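Local atomic coordinates of putative oxidoreductase (Magnetospirillum magnetotacticum, PDB entry 3C1A), a protein that probably acts as an NAD(P)-dependent oxidoreductase of the GFO/IDH/MocA family, pairing a dinucleotide-binding Rossmann domain with a C-terminal domain built on a mixed sheet. Residues D182-D187 against S216-H221. Sequence-based numbering, arbitrary orientation.
Sequences DLMGRD and STVEAH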
ATOM      1  N   ASP A 182       4.576  -8.956  -4.881  1.00 12.33           N
ATOM      2  CA  ASP A 182       4.261  -8.577  -6.267  1.00 11.99           C
ATOM      3  C   ASP A 182       5.406  -8.905  -7.242  1.00 12.08           C
ATOM      4  O   ASP A 182       5.182  -9.502  -8.307  1.00 11.71           O
ATOM      5  CB  ASP A 182       3.893  -7.114  -6.386  1.00 10.97           C
ATOM      6  CG  ASP A 182       3.460  -6.759  -7.787  1.00 15.65           C
ATOM      7  OD1 ASP A 182       2.485  -7.374  -8.289  1.00 13.89           O
ATOM      8  OD2 ASP A 182       4.100  -5.867  -8.377  1.00 20.00           O
ATOM      9  N   LEU A 183       6.628  -8.576  -6.847  1.00 14.77           N
ATOM     10  CA  LEU A 183       7.847  -8.969  -7.582  1.00 15.40           C
ATOM     11  C   LEU A 183       8.020 -10.460  -7.743  1.00 14.58           C
ATOM     12  O   LEU A 183       8.330 -10.919  -8.841  1.00 17.00           O
ATOM     13  CB  LEU A 183       9.091  -8.416  -6.875  1.00 14.56           C
ATOM     14  CG  LEU A 183      10.496  -8.669  -7.463  1.00 14.79           C
ATOM     15  CD1 LEU A 183      10.569  -8.090  -8.869  1.00 15.44           C
ATOM     16  CD2 LEU A 183      11.660  -8.114  -6.590  1.00 10.76           C
HETATM   17  N   MSE A 184       7.890 -11.219  -6.661  1.00 15.20           N
HETATM   18  CA  MSE A 184       8.283 -12.639  -6.660  1.00 14.96           C
HETATM   19  C   MSE A 184       7.206 -13.556  -7.216  1.00 17.41           C
HETATM   20  O   MSE A 184       7.516 -14.642  -7.624  1.00 15.86           O
HETATM   21  CB  MSE A 184       8.681 -13.130  -5.274  1.00 14.70           C
HETATM   22  CG  MSE A 184       9.883 -12.448  -4.654  1.00 11.98           C
HETATM   23 SE   MSE A 184      11.493 -12.428  -5.752  0.75 13.56          SE
HETATM   24  CE  MSE A 184      12.207 -14.173  -5.213  1.00 17.82           C
ATOM     25  N   GLY A 185       5.944 -13.138  -7.200  1.00 16.95           N
ATOM     26  CA  GLY A 185       4.855 -13.925  -7.785  1.00 17.11           C
ATOM     27  C   GLY A 185       4.413 -15.122  -6.973  1.00 18.26           C
ATOM     28  O   GLY A 185       3.697 -15.980  -7.472  1.00 20.29           O
ATOM     29  N   ARG A 186       4.831 -15.175  -5.722  1.00 16.20           N
ATOM     30  CA  ARG A 186       4.575 -16.321  -4.875  1.00 17.37           C
ATOM     31  C   ARG A 186       4.772 -15.918  -3.448  1.00 14.36           C
ATOM     32  O   ARG A 186       5.269 -14.829  -3.164  1.00 14.20           O
ATOM     33  CB  ARG A 186       5.538 -17.470  -5.207  1.00 17.11           C
ATOM     34  CG  ARG A 186       6.987 -17.043  -5.275  1.00 19.66           C
ATOM     35  CD  ARG A 186       7.981 -18.208  -5.202  1.00 25.78           C
ATOM     36  NE  ARG A 186       8.012 -18.728  -3.847  1.00 32.79           N
ATOM     37  CZ  ARG A 186       8.934 -19.523  -3.326  1.00 35.86           C
ATOM     38  NH1 ARG A 186       9.982 -19.959  -4.032  1.00 33.16           N
ATOM     39  NH2 ARG A 186       8.796 -19.882  -2.063  1.00 34.30           N
ATOM     40  N   ASP A 187       4.445 -16.819  -2.539  1.00 15.17           N
ATOM     41  CA  ASP A 187       4.630 -16.571  -1.130  1.00 18.49           C
ATOM     42  C   ASP A 187       5.988 -17.093  -0.631  1.00 18.25           C
ATOM     43  O   ASP A 187       6.542 -18.031  -1.167  1.00 19.63           O
ATOM     44  CB  ASP A 187       3.512 -17.242  -0.333  1.00 18.15           C
ATOM     45  CG  ASP A 187       2.194 -16.483  -0.408  1.00 25.05           C
ATOM     46  OD1 ASP A 187       2.181 -15.278  -0.752  1.00 18.43           O
ATOM     47  OD2 ASP A 187       1.157 -17.113  -0.116  1.00 30.85           O
ATOM     48  N   SER A 216      12.872 -19.768  -2.003  1.00 17.87           N
ATOM     49  CA  SER A 216      13.873 -20.787  -2.270  1.00 22.30           C
ATOM     50  C   SER A 216      15.255 -20.231  -1.960  1.00 24.65           C
ATOM     51  O   SER A 216      15.557 -19.996  -0.774  1.00 27.34           O
ATOM     52  CB  SER A 216      13.708 -21.333  -3.677  1.00 23.54           C
ATOM     53  OG  SER A 216      12.455 -21.991  -3.760  1.00 33.48           O
ATOM     54  N   THR A 217      16.073 -19.978  -2.985  1.00 24.49           N
ATOM     55  CA  THR A 217      17.444 -19.514  -2.761  1.00 25.61           C
ATOM     56  C   THR A 217      17.608 -17.976  -2.750  1.00 23.82           C
ATOM     57  O   THR A 217      18.744 -17.467  -2.684  1.00 25.26           O
ATOM     58  CB  THR A 217      18.393 -20.089  -3.826  1.00 23.50           C
ATOM     59  OG1 THR A 217      18.032 -19.572  -5.118  1.00 28.69           O
ATOM     60  CG2 THR A 217      18.328 -21.625  -3.824  1.00 29.02           C
ATOM     61  N   VAL A 218      16.496 -17.240  -2.796  1.00 20.60           N
ATOM     62  CA  VAL A 218      16.548 -15.789  -2.948  1.00 18.74           C
ATOM     63  C   VAL A 218      15.935 -15.209  -1.681  1.00 19.34           C
ATOM     64  O   VAL A 218      14.833 -15.620  -1.299  1.00 17.09           O
ATOM     65  CB  VAL A 218      15.724 -15.326  -4.180  1.00 17.93           C
ATOM     66  CG1 VAL A 218      15.616 -13.799  -4.252  1.00 15.89           C
ATOM     67  CG2 VAL A 218      16.293 -15.888  -5.457  1.00 21.19           C
ATOM     68  N   GLU A 219      16.640 -14.285  -1.030  1.00 18.19           N
ATOM     69  CA  GLU A 219      16.088 -13.599   0.148  1.00 17.42           C
ATOM     70  C   GLU A 219      15.780 -12.161  -0.151  1.00 15.18           C
ATOM     71  O   GLU A 219      16.499 -11.515  -0.915  1.00 12.28           O
ATOM     72  CB  GLU A 219      17.040 -13.651   1.330  1.00 19.70           C
ATOM     73  CG  GLU A 219      17.121 -15.008   1.949  1.00 21.12           C
ATOM     74  CD  GLU A 219      17.831 -15.004   3.261  1.00 27.44           C
ATOM     75  OE1 GLU A 219      18.656 -14.094   3.489  1.00 31.51           O
ATOM     76  OE2 GLU A 219      17.547 -15.911   4.075  1.00 36.62           O
ATOM     77  N   ALA A 220      14.687 -11.690   0.453  1.00 15.87           N
ATOM     78  CA  ALA A 220      14.279 -10.285   0.458  1.00 12.65           C
ATOM     79  C   ALA A 220      14.469  -9.828   1.877  1.00  9.65           C
ATOM     80  O   ALA A 220      13.995 -10.495   2.812  1.00 12.46           O
ATOM     81  CB  ALA A 220      12.814 -10.119   0.039  1.00 10.80           C
ATOM     82  N   HIS A 221      15.231  -8.765   2.065  1.00  8.48           N
ATOM     83  CA  HIS A 221      15.450  -8.138   3.383  1.00 11.66           C
ATOM     84  C   HIS A 221      14.809  -6.748   3.378  1.00 10.90           C
ATOM     85  O   HIS A 221      15.152  -5.853   2.576  1.00 12.74           O
ATOM     86  CB  HIS A 221      16.930  -8.000   3.747  1.00 13.28           C
ATOM     87  CG  HIS A 221      17.685  -9.299   3.759  1.00 13.47           C
ATOM     88  ND1 HIS A 221      18.731  -9.554   2.902  1.00 29.90           N
ATOM     89  CD2 HIS A 221      17.553 -10.409   4.523  1.00 29.70           C
ATOM     90  CE1 HIS A 221      19.205 -10.765   3.128  1.00 30.32           C
ATOM     91  NE2 HIS A 221      18.512 -11.305   4.112  1.00 22.30           N
TER
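Bends at chi2 and chi3 (-86°) curl the selenomethionine Met-184 so that its terminal methyl reaches Val-218, where CE lies 3.6 Å from CG1. The two side chains meet at a slant, methyl against methyl, and this apolar touch joins the last turn of a helix to the first residue of a strand. Gly-185, with positive phi, then takes the chain out of the helix, and Arg-186 provides the polar half of the contact. A bend at chi3 (-73°) in its chain turns the guanidinium toward both Ser-216 and Asp-187 O. Its NH1 donates to Ser-216 OG at 3.2 Å, with the hydroxyl oxygen at the guanidinium edge and almost in its plane. The same group directs NE and NH2 onto a single acceptor, Asp-187 O, each nitrogen 3.1 Å from it; NE approaches from above the carbonyl plane, whereas NH2 lies within it. Asp-189 completes the grip, forming a salt bridge to NH2 through OD1 and accepting from Ser-216 N through OD2. A leucine in place of Arg-186 would probably leave Asp-189 OD1 without its cationic mate, Asp-187 O without both side-chain donors and Ser-216 OG without the NH1 bond. The contact lies at the surface of the C-terminal domain, where the end of helix 168-184 packs against the mixed sheet: Phe-215 of strand 204-215 touches Met-184 and Arg-186, while Ile-148 of strand 148-158 meets Val-218.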